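Uncharacterized protein (Sinorhizobium meliloti, PDB 4DNH) is of unknown function but forms a TIM barrel of the DUF993 family and is probably related to dihydrodipicolinate synthases. Local coordinates at residues Ala376-Arg379 / Arg380-Met384; Glu239-Met242 / Arg243-Pro247; Ala138-Ser141 / Gln142-Ile146; Asn298-Phe301 / Phe302-Glu306. All blocks are in the same frame, centred on the assembly; numbering follows the deposited sequence.

Contact 1 (Ala376-Arg379 / Arg380-Met384)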
loop_
_atom_site.group_PDB
_atom_site.type_symbol
_atom_site.label_atom_id
_atom_site.label_comp_id
_atom_site.label_asym_id
_atom_site.label_seq_id
_atom_site.Cartn_x
_atom_site.Cartn_y
_atom_site.Cartn_z
ATOM N N ALA A 376 -18.012 12.235 -15.533
ATOM C CA ALA A 376 -18.779 13.315 -14.899
ATOM C C ALA A 376 -17.992 13.907 -13.739
ATOM O O ALA A 376 -17.912 15.124 -13.581
ATOM C CB ALA A 376 -20.145 12.818 -14.425
ATOM N N ARG A 377 -17.414 13.031 -12.931
ATOM C CA ARG A 377 -16.579 13.448 -11.819
ATOM C C ARG A 377 -15.336 14.218 -12.247
ATOM O O ARG A 377 -15.024 15.250 -11.640
ATOM C CB ARG A 377 -16.238 12.261 -10.928
ATOM C CG ARG A 377 -17.243 12.147 -9.813
ATOM C CD ARG A 377 -17.498 10.737 -9.357
ATOM N NE ARG A 377 -18.625 10.749 -8.420
ATOM C CZ ARG A 377 -18.571 10.317 -7.169
ATOM N NH1 ARG A 377 -17.445 9.800 -6.681
ATOM N NH2 ARG A 377 -19.652 10.385 -6.413
HETATM N N MSE A 378 -14.661 13.752 -13.300
HETATM C CA MSE A 378 -13.568 14.517 -13.905
HETATM C C MSE A 378 -14.037 15.880 -14.359
HETATM O O MSE A 378 -13.313 16.864 -14.202
HETATM C CB MSE A 378 -12.915 13.766 -15.064
HETATM C CG MSE A 378 -11.658 14.486 -15.562
HETATM SE SE MSE A 378 -10.046 14.159 -14.457
HETATM C CE MSE A 378 -9.502 16.030 -14.207
ATOM N N ARG A 379 -15.241 15.957 -14.923
ATOM C CA ARG A 379 -15.793 17.239 -15.368
ATOM C C ARG A 379 -15.987 18.197 -14.195
ATOM O O ARG A 379 -15.704 19.386 -14.325
ATOM C CB ARG A 379 -17.109 17.052 -16.121
ATOM C CG ARG A 379 -17.015 17.159 -17.633
ATOM C CD ARG A 379 -17.706 15.959 -18.279
ATOM N NE ARG A 379 -18.435 16.275 -19.503
ATOM C CZ ARG A 379 -17.917 16.265 -20.730
ATOM N NH1 ARG A 379 -16.644 15.974 -20.925
ATOM N NH2 ARG A 379 -18.678 16.568 -21.775
ATOM N N ARG A 380 -16.459 17.678 -13.060
ATOM C CA ARG A 380 -16.678 18.500 -11.868
ATOM C C ARG A 380 -15.367 19.022 -11.307
ATOM O O ARG A 380 -15.309 20.148 -10.798
ATOM C CB ARG A 380 -17.459 17.744 -10.778
ATOM C CG ARG A 380 -18.959 18.004 -10.819
ATOM C CD ARG A 380 -19.666 17.705 -9.500
ATOM N NE ARG A 380 -20.247 16.361 -9.460
ATOM C CZ ARG A 380 -19.871 15.387 -8.625
ATOM N NH1 ARG A 380 -18.903 15.577 -7.726
ATOM N NH2 ARG A 380 -20.471 14.205 -8.688
ATOM N N VAL A 381 -14.319 18.211 -11.424
ATOM C CA VAL A 381 -12.974 18.587 -10.993
ATOM C C VAL A 381 -12.380 19.684 -11.891
ATOM O O VAL A 381 -11.846 20.676 -11.391
ATOM C CB VAL A 381 -12.051 17.348 -10.895
ATOM C CG1 VAL A 381 -10.605 17.763 -10.655
ATOM C CG2 VAL A 381 -12.541 16.419 -9.785
ATOM N N LEU A 382 -12.489 19.517 -13.204
ATOM C CA LEU A 382 -12.118 20.570 -14.150
ATOM C C LEU A 382 -12.879 21.870 -13.915
ATOM O O LEU A 382 -12.286 22.950 -13.979
ATOM C CB LEU A 382 -12.382 20.126 -15.582
ATOM C CG LEU A 382 -11.340 19.505 -16.500
ATOM C CD1 LEU A 382 -10.146 18.928 -15.760
ATOM C CD2 LEU A 382 -12.036 18.434 -17.336
ATOM N N ALA A 383 -14.185 21.774 -13.662
ATOM C CA ALA A 383 -15.024 22.971 -13.492
ATOM C C ALA A 383 -14.540 23.769 -12.285
ATOM O O ALA A 383 -14.349 24.982 -12.368
ATOM C CB ALA A 383 -16.490 22.602 -13.348
HETATM N N MSE A 384 -14.317 23.053 -11.185
HETATM C CA MSE A 384 -13.714 23.575 -9.966
HETATM C C MSE A 384 -12.393 24.277 -10.198
HETATM O O MSE A 384 -12.045 25.215 -9.470
HETATM C CB MSE A 384 -13.495 22.330 -9.120
HETATM C CG MSE A 384 -13.337 22.595 -7.628
HETATM SE SE MSE A 384 -14.696 23.886 -7.012
HETATM C CE MSE A 384 -13.449 25.266 -6.341
#
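The tight part of this helical turn is made by selenomethionine Met378 and Leu382, one turn apart: CE of Met378 lies 3.4 Å from CD1 of Leu382, and the two side chains cross obliquely. Met378 bends to get there. Its CG is anti to the backbone N (chi1 -172°), and further bends at chi2 and chi3 turn the terminal methyl forward along the helix, toward Leu382 and Val381, where it comes within 4.1 Å of Val381 CG1. The backbone beneath is regular α-helix, with Leu382 N donating to Met378 O at 3.0 Å in a nearly straight bond (174°). Packing is looser on the side of Arg380, which is exposed. It runs beside the buried Arg377 in the same direction, NE of Arg377 3.9 Å from NH2 of Arg380, with guanidinium planes 73° apart and like charges that would be expected to repel. Arg377 finds its compensation in a salt bridge to Asp338 and hydrogen bonds to the carbonyls of Gln337 and Tyr332. On its apolar side helix 371-384 packs on helix 323-333 through Phe329, on helix 352-364 through Leu352 and Phe359, and on strand 4-9 through Ile5 and Leu7.

Contact 2 (Glu239-Met242 / Arg243-Pro247)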
loop_
_atom_site.group_PDB
_atom_site.type_symbol
_atom_site.label_atom_id
_atom_site.label_comp_id
_atom_site.label_asym_id
_atom_site.label_seq_id
_atom_site.Cartn_x
_atom_site.Cartn_y
_atom_site.Cartn_z
ATOM N N GLU A 239 15.011 -6.762 -5.429
ATOM C CA GLU A 239 14.015 -7.733 -4.997
ATOM C C GLU A 239 14.343 -9.156 -5.492
ATOM O O GLU A 239 14.280 -10.129 -4.723
ATOM C CB GLU A 239 12.606 -7.309 -5.450
ATOM C CG GLU A 239 11.496 -8.133 -4.826
ATOM C CD GLU A 239 10.081 -7.697 -5.206
ATOM O OE1 GLU A 239 9.844 -6.487 -5.429
ATOM O OE2 GLU A 239 9.188 -8.574 -5.261
ATOM N N ILE A 240 14.684 -9.266 -6.774
ATOM C CA ILE A 240 14.972 -10.548 -7.402
ATOM C C ILE A 240 16.155 -11.195 -6.703
ATOM O O ILE A 240 16.109 -12.385 -6.376
ATOM C CB ILE A 240 15.201 -10.406 -8.925
ATOM C CG1 ILE A 240 13.866 -10.038 -9.609
ATOM C CG2 ILE A 240 15.789 -11.682 -9.508
ATOM C CD1 ILE A 240 13.950 -9.700 -11.083
ATOM N N VAL A 241 17.186 -10.394 -6.430
ATOM C CA VAL A 241 18.373 -10.882 -5.724
ATOM C C VAL A 241 18.040 -11.316 -4.299
ATOM O O VAL A 241 18.671 -12.224 -3.757
ATOM C CB VAL A 241 19.540 -9.858 -5.746
ATOM C CG1 VAL A 241 20.677 -10.272 -4.814
ATOM C CG2 VAL A 241 20.068 -9.677 -7.167
HETATM N N MSE A 242 17.028 -10.703 -3.705
HETATM C CA MSE A 242 16.721 -10.988 -2.312
HETATM C C MSE A 242 15.817 -12.167 -2.152
HETATM O O MSE A 242 16.005 -12.971 -1.237
HETATM C CB MSE A 242 16.121 -9.774 -1.640
HETATM C CG MSE A 242 16.412 -9.905 -0.157
HETATM SE SE MSE A 242 15.416 -8.474 0.727
HETATM C CE MSE A 242 16.249 -8.669 2.502
ATOM N N ARG A 243 14.839 -12.297 -3.043
ATOM C CA ARG A 243 13.889 -13.406 -2.964
ATOM C C ARG A 243 14.515 -14.790 -3.222
ATOM O O ARG A 243 13.906 -15.817 -2.919
ATOM C CB ARG A 243 12.686 -13.158 -3.876
ATOM C CG ARG A 243 12.982 -13.205 -5.361
ATOM C CD ARG A 243 11.697 -13.045 -6.144
ATOM N NE ARG A 243 11.963 -13.091 -7.573
ATOM C CZ ARG A 243 11.101 -12.744 -8.528
ATOM N NH1 ARG A 243 9.884 -12.312 -8.226
ATOM N NH2 ARG A 243 11.472 -12.822 -9.802
ATOM N N ARG A 244 15.729 -14.800 -3.768
ATOM C CA ARG A 244 16.477 -16.037 -4.046
ATOM C C ARG A 244 17.309 -16.495 -2.842
ATOM O O ARG A 244 17.649 -17.678 -2.728
ATOM C CB ARG A 244 17.355 -15.871 -5.293
ATOM C CG ARG A 244 16.555 -15.721 -6.585
ATOM C CD ARG A 244 17.395 -15.187 -7.752
ATOM N NE ARG A 244 16.594 -15.087 -8.976
ATOM C CZ ARG A 244 17.078 -14.926 -10.204
ATOM N NH1 ARG A 244 18.386 -14.851 -10.422
ATOM N NH2 ARG A 244 16.243 -14.853 -11.229
ATOM N N GLN A 245 17.608 -15.555 -1.946
ATOM C CA GLN A 245 18.390 -15.820 -0.739
ATOM C C GLN A 245 17.513 -16.015 0.497
ATOM O O GLN A 245 18.026 -16.254 1.588
ATOM C CB GLN A 245 19.375 -14.679 -0.473
ATOM C CG GLN A 245 20.296 -14.349 -1.629
ATOM C CD GLN A 245 21.484 -13.517 -1.195
ATOM O OE1 GLN A 245 21.634 -12.365 -1.604
ATOM N NE2 GLN A 245 22.331 -14.093 -0.347
ATOM N N LEU A 246 16.200 -15.896 0.316
ATOM C CA LEU A 246 15.209 -16.063 1.390
ATOM C C LEU A 246 15.119 -17.504 1.941
ATOM O O LEU A 246 15.108 -18.459 1.163
ATOM C CB LEU A 246 13.834 -15.603 0.879
ATOM C CG LEU A 246 13.158 -14.304 1.361
ATOM C CD1 LEU A 246 14.113 -13.173 1.709
ATOM C CD2 LEU A 246 12.131 -13.840 0.339
ATOM N N PRO A 247 15.036 -17.662 3.283
ATOM C CA PRO A 247 14.893 -18.989 3.930
ATOM C C PRO A 247 13.598 -19.711 3.570
ATOM O O PRO A 247 12.618 -19.072 3.201
ATOM C CB PRO A 247 14.870 -18.659 5.430
ATOM C CG PRO A 247 15.400 -17.266 5.553
ATOM C CD PRO A 247 15.041 -16.567 4.274
#
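In the β-α-β crossover of the TIM barrel that leads from strand 226-232 to strand 251-254, the end of helix 236-243 is built around Ile240, which is flanked by Arg243 and Arg244. The two arginine side chains run alongside the isoleucine and point the same way, each offering a guanidinium face to a different branch. CG1 of Ile240 lies over a face of the Arg243 group, 3.7 Å from NH2. Its CG2 sits 3.4 Å above the plane of the Arg244 guanidinium, offset toward the rim. Arg243 reaches this place with CG wedged between the backbone N and the carbonyl carbon (chi1 69°), which also brings CG to 3.4 Å from Ile240 O; from CG to NE the chain is extended. Both arginines form salt bridges to Asp267 OD2, so their charges converge on one carboxylate oxygen. NH1 of Arg243 also bonds to Leu263 O and to Ser272 OG, and Ser272 OG in turn meets OE2 of Glu239, whose OE1 is held by Thr254. Replacing Arg243 with an alanine would probably leave Leu263 O without this donor and Asp267 with one arginine instead of two, and uncover CG1 of Ile240. In the backbone, Arg243 N donates to Glu239 O at 2.8 Å. Two residues on, Gln245 N bonds to Met242 O at 3.1 Å, a three-residue span, from above the carbonyl plane, 62° out of it.

Contact 3 (Ala138-Ser141 / Gln142-Ile146)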
loop_
_atom_site.group_PDB
_atom_site.type_symbol
_atom_site.label_atom_id
_atom_site.label_comp_id
_atom_site.label_asym_id
_atom_site.label_seq_id
_atom_site.Cartn_x
_atom_site.Cartn_y
_atom_site.Cartn_z
ATOM N N ALA A 138 7.988 1.009 22.573
ATOM C CA ALA A 138 7.111 1.503 21.524
ATOM C C ALA A 138 6.551 0.358 20.659
ATOM O O ALA A 138 5.331 0.254 20.487
ATOM C CB ALA A 138 7.840 2.532 20.682
ATOM N N TYR A 139 7.430 -0.504 20.143
ATOM C CA TYR A 139 7.012 -1.685 19.384
ATOM C C TYR A 139 6.055 -2.588 20.156
ATOM O O TYR A 139 4.977 -2.933 19.664
ATOM C CB TYR A 139 8.213 -2.525 18.955
ATOM C CG TYR A 139 8.802 -2.153 17.621
ATOM C CD1 TYR A 139 8.055 -2.261 16.446
ATOM C CD2 TYR A 139 10.107 -1.701 17.530
ATOM C CE1 TYR A 139 8.602 -1.908 15.220
ATOM C CE2 TYR A 139 10.665 -1.353 16.311
ATOM C CZ TYR A 139 9.920 -1.457 15.161
ATOM O OH TYR A 139 10.497 -1.098 13.961
ATOM N N GLU A 140 6.444 -2.984 21.360
ATOM C CA GLU A 140 5.602 -3.904 22.113
ATOM C C GLU A 140 4.245 -3.291 22.471
ATOM O O GLU A 140 3.231 -3.999 22.504
ATOM C CB GLU A 140 6.333 -4.518 23.324
ATOM C CG GLU A 140 6.677 -3.590 24.479
ATOM C CD GLU A 140 7.517 -4.293 25.542
ATOM O OE1 GLU A 140 6.954 -4.660 26.603
ATOM O OE2 GLU A 140 8.735 -4.495 25.311
ATOM N N SER A 141 4.225 -1.976 22.692
ATOM C CA SER A 141 2.988 -1.279 23.010
ATOM C C SER A 141 1.976 -1.468 21.874
ATOM O O SER A 141 0.839 -1.892 22.107
ATOM C CB SER A 141 3.268 0.202 23.260
ATOM O OG SER A 141 2.102 0.904 23.642
ATOM N N GLN A 142 2.405 -1.184 20.646
ATOM C CA GLN A 142 1.539 -1.311 19.473
ATOM C C GLN A 142 1.239 -2.766 19.143
ATOM O O GLN A 142 0.093 -3.104 18.827
ATOM C CB GLN A 142 2.139 -0.626 18.245
ATOM C CG GLN A 142 2.480 0.843 18.410
ATOM C CD GLN A 142 2.516 1.577 17.078
ATOM O OE1 GLN A 142 2.321 0.984 16.013
ATOM N NE2 GLN A 142 2.772 2.876 17.132
ATOM N N ILE A 143 2.268 -3.615 19.195
ATOM C CA ILE A 143 2.105 -5.062 18.967
ATOM C C ILE A 143 1.067 -5.668 19.917
ATOM O O ILE A 143 0.200 -6.425 19.484
ATOM C CB ILE A 143 3.457 -5.820 19.059
ATOM C CG1 ILE A 143 4.260 -5.589 17.782
ATOM C CG2 ILE A 143 3.261 -7.318 19.312
ATOM C CD1 ILE A 143 5.746 -5.812 17.940
ATOM N N GLU A 144 1.150 -5.327 21.201
ATOM C CA GLU A 144 0.215 -5.860 22.185
ATOM C C GLU A 144 -1.193 -5.341 21.933
ATOM O O GLU A 144 -2.161 -6.101 21.999
ATOM C CB GLU A 144 0.676 -5.563 23.616
ATOM C CG GLU A 144 1.781 -6.500 24.104
ATOM C CD GLU A 144 2.469 -6.026 25.382
ATOM O OE1 GLU A 144 2.244 -4.861 25.807
ATOM O OE2 GLU A 144 3.251 -6.822 25.959
ATOM N N ALA A 145 -1.300 -4.054 21.618
ATOM C CA ALA A 145 -2.580 -3.460 21.248
ATOM C C ALA A 145 -3.240 -4.227 20.102
ATOM O O ALA A 145 -4.421 -4.582 20.198
ATOM C CB ALA A 145 -2.404 -1.997 20.888
ATOM N N ILE A 146 -2.473 -4.520 19.050
ATOM C CA ILE A 146 -3.001 -5.232 17.878
ATOM C C ILE A 146 -3.395 -6.684 18.189
ATOM O O ILE A 146 -4.527 -7.113 17.903
ATOM C CB ILE A 146 -2.046 -5.148 16.664
ATOM C CG1 ILE A 146 -2.024 -3.721 16.116
ATOM C CG2 ILE A 146 -2.506 -6.082 15.558
ATOM C CD1 ILE A 146 -0.704 -3.304 15.514
#
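Four consecutive backbone hydrogen bonds, from the amides of Gln142, Ile143, Glu144 and Ala145 to the carbonyls of Ala138, Tyr139, Glu140 and Ser141, make this a regular α-helical turn, the shortest being Ile143 N to Tyr139 O and Glu144 N to Glu140 O, each 2.8 Å. The turn belongs to helix 132-148, the crossover between strands 115-119 and 153-155 of the TIM barrel. Its buried flank carries Tyr139 and Ile143. CG1 of Ile143 stands beside its own backbone N (chi1 -77°) and, with the branch extended beyond it, lays CD1 back along the helix, 3.4 Å from Tyr139 O and 4.2 Å from Tyr139 CB. Beyond that pair, helix 168-181 covers the flank with Val174, Tyr175 and Val178, and Tyr139 OH bonds to Met156 O. Gln142 is also buried, and both ends of its amide are used: OE1 accepts from Gly120 N, while NE2 meets His123 ND1 and Asp122 OD1, tying the helix to the segment just after strand 115-119. The outer flank is acidic. Glu144 lies along the backbone, with CG 3.3 Å from Glu140 O, and the two carboxylates probably repel each other mildly, Glu140 OE1 and Glu144 OE2 being 4.3 Å apart.

Contact 4 (Asn298-Phe301 / Phe302-Glu306)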
loop_
_atom_site.group_PDB
_atom_site.type_symbol
_atom_site.label_atom_id
_atom_site.label_comp_id
_atom_site.label_asym_id
_atom_site.label_seq_id
_atom_site.Cartn_x
_atom_site.Cartn_y
_atom_site.Cartn_z
ATOM N N ASN A 298 -1.108 -17.589 -17.883
ATOM C CA ASN A 298 -0.147 -16.476 -17.862
ATOM C C ASN A 298 -0.319 -15.390 -18.938
ATOM O O ASN A 298 -0.009 -14.220 -18.700
ATOM C CB ASN A 298 1.285 -17.010 -17.856
ATOM C CG ASN A 298 1.613 -17.776 -16.584
ATOM O OD1 ASN A 298 0.755 -18.462 -16.008
ATOM N ND2 ASN A 298 2.862 -17.658 -16.133
ATOM N N GLY A 299 -0.822 -15.776 -20.105
ATOM C CA GLY A 299 -1.115 -14.832 -21.180
ATOM C C GLY A 299 -2.164 -13.806 -20.792
ATOM O O GLY A 299 -1.967 -12.606 -20.996
ATOM N N GLU A 300 -3.276 -14.264 -20.222
ATOM C CA GLU A 300 -4.342 -13.340 -19.821
ATOM C C GLU A 300 -3.953 -12.466 -18.611
ATOM O O GLU A 300 -4.327 -11.291 -18.544
ATOM C CB GLU A 300 -5.667 -14.063 -19.594
ATOM C CG GLU A 300 -6.876 -13.214 -19.974
ATOM C CD GLU A 300 -8.194 -13.733 -19.406
ATOM O OE1 GLU A 300 -8.359 -14.966 -19.270
ATOM O OE2 GLU A 300 -9.078 -12.893 -19.106
ATOM N N PHE A 301 -3.194 -13.039 -17.679
ATOM C CA PHE A 301 -2.584 -12.283 -16.593
ATOM C C PHE A 301 -1.938 -10.987 -17.094
ATOM O O PHE A 301 -2.292 -9.889 -16.622
ATOM C CB PHE A 301 -1.550 -13.152 -15.880
ATOM C CG PHE A 301 -0.745 -12.425 -14.828
ATOM C CD1 PHE A 301 -1.243 -12.262 -13.540
ATOM C CD2 PHE A 301 0.535 -11.936 -15.118
ATOM C CE1 PHE A 301 -0.490 -11.622 -12.565
ATOM C CE2 PHE A 301 1.290 -11.285 -14.150
ATOM C CZ PHE A 301 0.779 -11.131 -12.873
ATOM N N PHE A 302 -1.006 -11.114 -18.048
ATOM C CA PHE A 302 -0.299 -9.961 -18.609
ATOM C C PHE A 302 -1.214 -9.050 -19.428
ATOM O O PHE A 302 -1.092 -7.830 -19.344
ATOM C CB PHE A 302 0.910 -10.392 -19.456
ATOM C CG PHE A 302 2.082 -10.897 -18.649
ATOM C CD1 PHE A 302 2.809 -10.038 -17.828
ATOM C CD2 PHE A 302 2.475 -12.236 -18.730
ATOM C CE1 PHE A 302 3.884 -10.495 -17.086
ATOM C CE2 PHE A 302 3.558 -12.707 -17.991
ATOM C CZ PHE A 302 4.261 -11.831 -17.167
ATOM N N GLU A 303 -2.125 -9.639 -20.204
ATOM C CA GLU A 303 -3.108 -8.871 -20.973
ATOM C C GLU A 303 -3.911 -7.933 -20.075
ATOM O O GLU A 303 -4.225 -6.815 -20.474
ATOM C CB GLU A 303 -4.085 -9.801 -21.699
ATOM C CG GLU A 303 -3.607 -10.327 -23.044
ATOM C CD GLU A 303 -4.527 -11.402 -23.622
ATOM O OE1 GLU A 303 -5.654 -11.577 -23.097
ATOM O OE2 GLU A 303 -4.124 -12.077 -24.602
ATOM N N LEU A 304 -4.256 -8.415 -18.881
ATOM C CA LEU A 304 -5.004 -7.642 -17.903
ATOM C C LEU A 304 -4.118 -6.639 -17.136
ATOM O O LEU A 304 -4.509 -5.479 -16.929
ATOM C CB LEU A 304 -5.721 -8.582 -16.922
ATOM C CG LEU A 304 -6.934 -9.418 -17.397
ATOM C CD1 LEU A 304 -7.249 -10.530 -16.415
ATOM C CD2 LEU A 304 -8.189 -8.581 -17.629
ATOM N N LEU A 305 -2.921 -7.070 -16.736
ATOM C CA LEU A 305 -2.116 -6.276 -15.820
ATOM C C LEU A 305 -1.189 -5.282 -16.506
ATOM O O LEU A 305 -1.097 -4.130 -16.070
ATOM C CB LEU A 305 -1.348 -7.181 -14.869
ATOM C CG LEU A 305 -1.423 -6.954 -13.355
ATOM C CD1 LEU A 305 -2.792 -6.517 -12.835
ATOM C CD2 LEU A 305 -0.963 -8.204 -12.624
ATOM N N GLU A 306 -0.526 -5.693 -17.586
ATOM C CA GLU A 306 0.394 -4.784 -18.300
ATOM C C GLU A 306 -0.183 -3.396 -18.619
ATOM O O GLU A 306 0.542 -2.425 -18.556
ATOM C CB GLU A 306 1.000 -5.420 -19.567
ATOM C CG GLU A 306 2.347 -6.105 -19.342
ATOM C CD GLU A 306 2.754 -7.046 -20.477
ATOM O OE1 GLU A 306 2.068 -7.070 -21.523
ATOM O OE2 GLU A 306 3.764 -7.775 -20.329
#
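The carbonyl oxygen of Phe301 is gripped by two amides: Leu305 N, 2.9 Å away and in the carbonyl plane, and Leu304 N, a weak bond at 3.3 Å. It lies in helix 298-305, a short α-helix that comes after helix 283-294, beyond the last strand (273-276) of the TIM barrel. The side chains are dominated by a T-shaped stack of Phe301 and Phe302, ring centroids 5.2 Å apart and planes at 81°. Phe301 is the edge, with CD2 3.9 Å above the Phe302 plane and over its centre. With CG of Phe302 beside its own backbone N (chi1 -73°), the ring folds back toward Asn298, its CD2 3.2 Å from Asn298 O. A serine in place of Phe302 would remove the face of the stack, and the Phe301 ring would probably lose cover along its CD2 edge. Beyond the pair, helix 283-294 meets Phe301 through Ala289 and Leu293, and Ala265 of helix 260-265 touches both phenylalanine side chains. Glu300, on the more polar side, forms a salt bridge with Arg297. From the next turn, Leu305 closes on Phe301, its CD2 3.4 Å from CZ.

In the fold
All four are partly buried helical stretches, contact 2 running out into a loop, each with a buried flank and an exposed one that carries charge (Arg380, Arg244, Glu144, Glu303). Contacts 2 and 3 belong to crossovers between barrel strands and use arginines or a buried glutamine to tie their helices to loops and, in contact 2, to a neighbouring helix and strand. Contacts 1 and 4 come after the last barrel strand and are mainly apolar, selenomethionine on leucine in contact 1, an edge-to-face phenylalanine pair in contact 4. Helix 260-265 is shared, since contact 2 bonds to Leu263 and contact 4 packs on Ala265. Contact 1 lies farthest from the chain's centre.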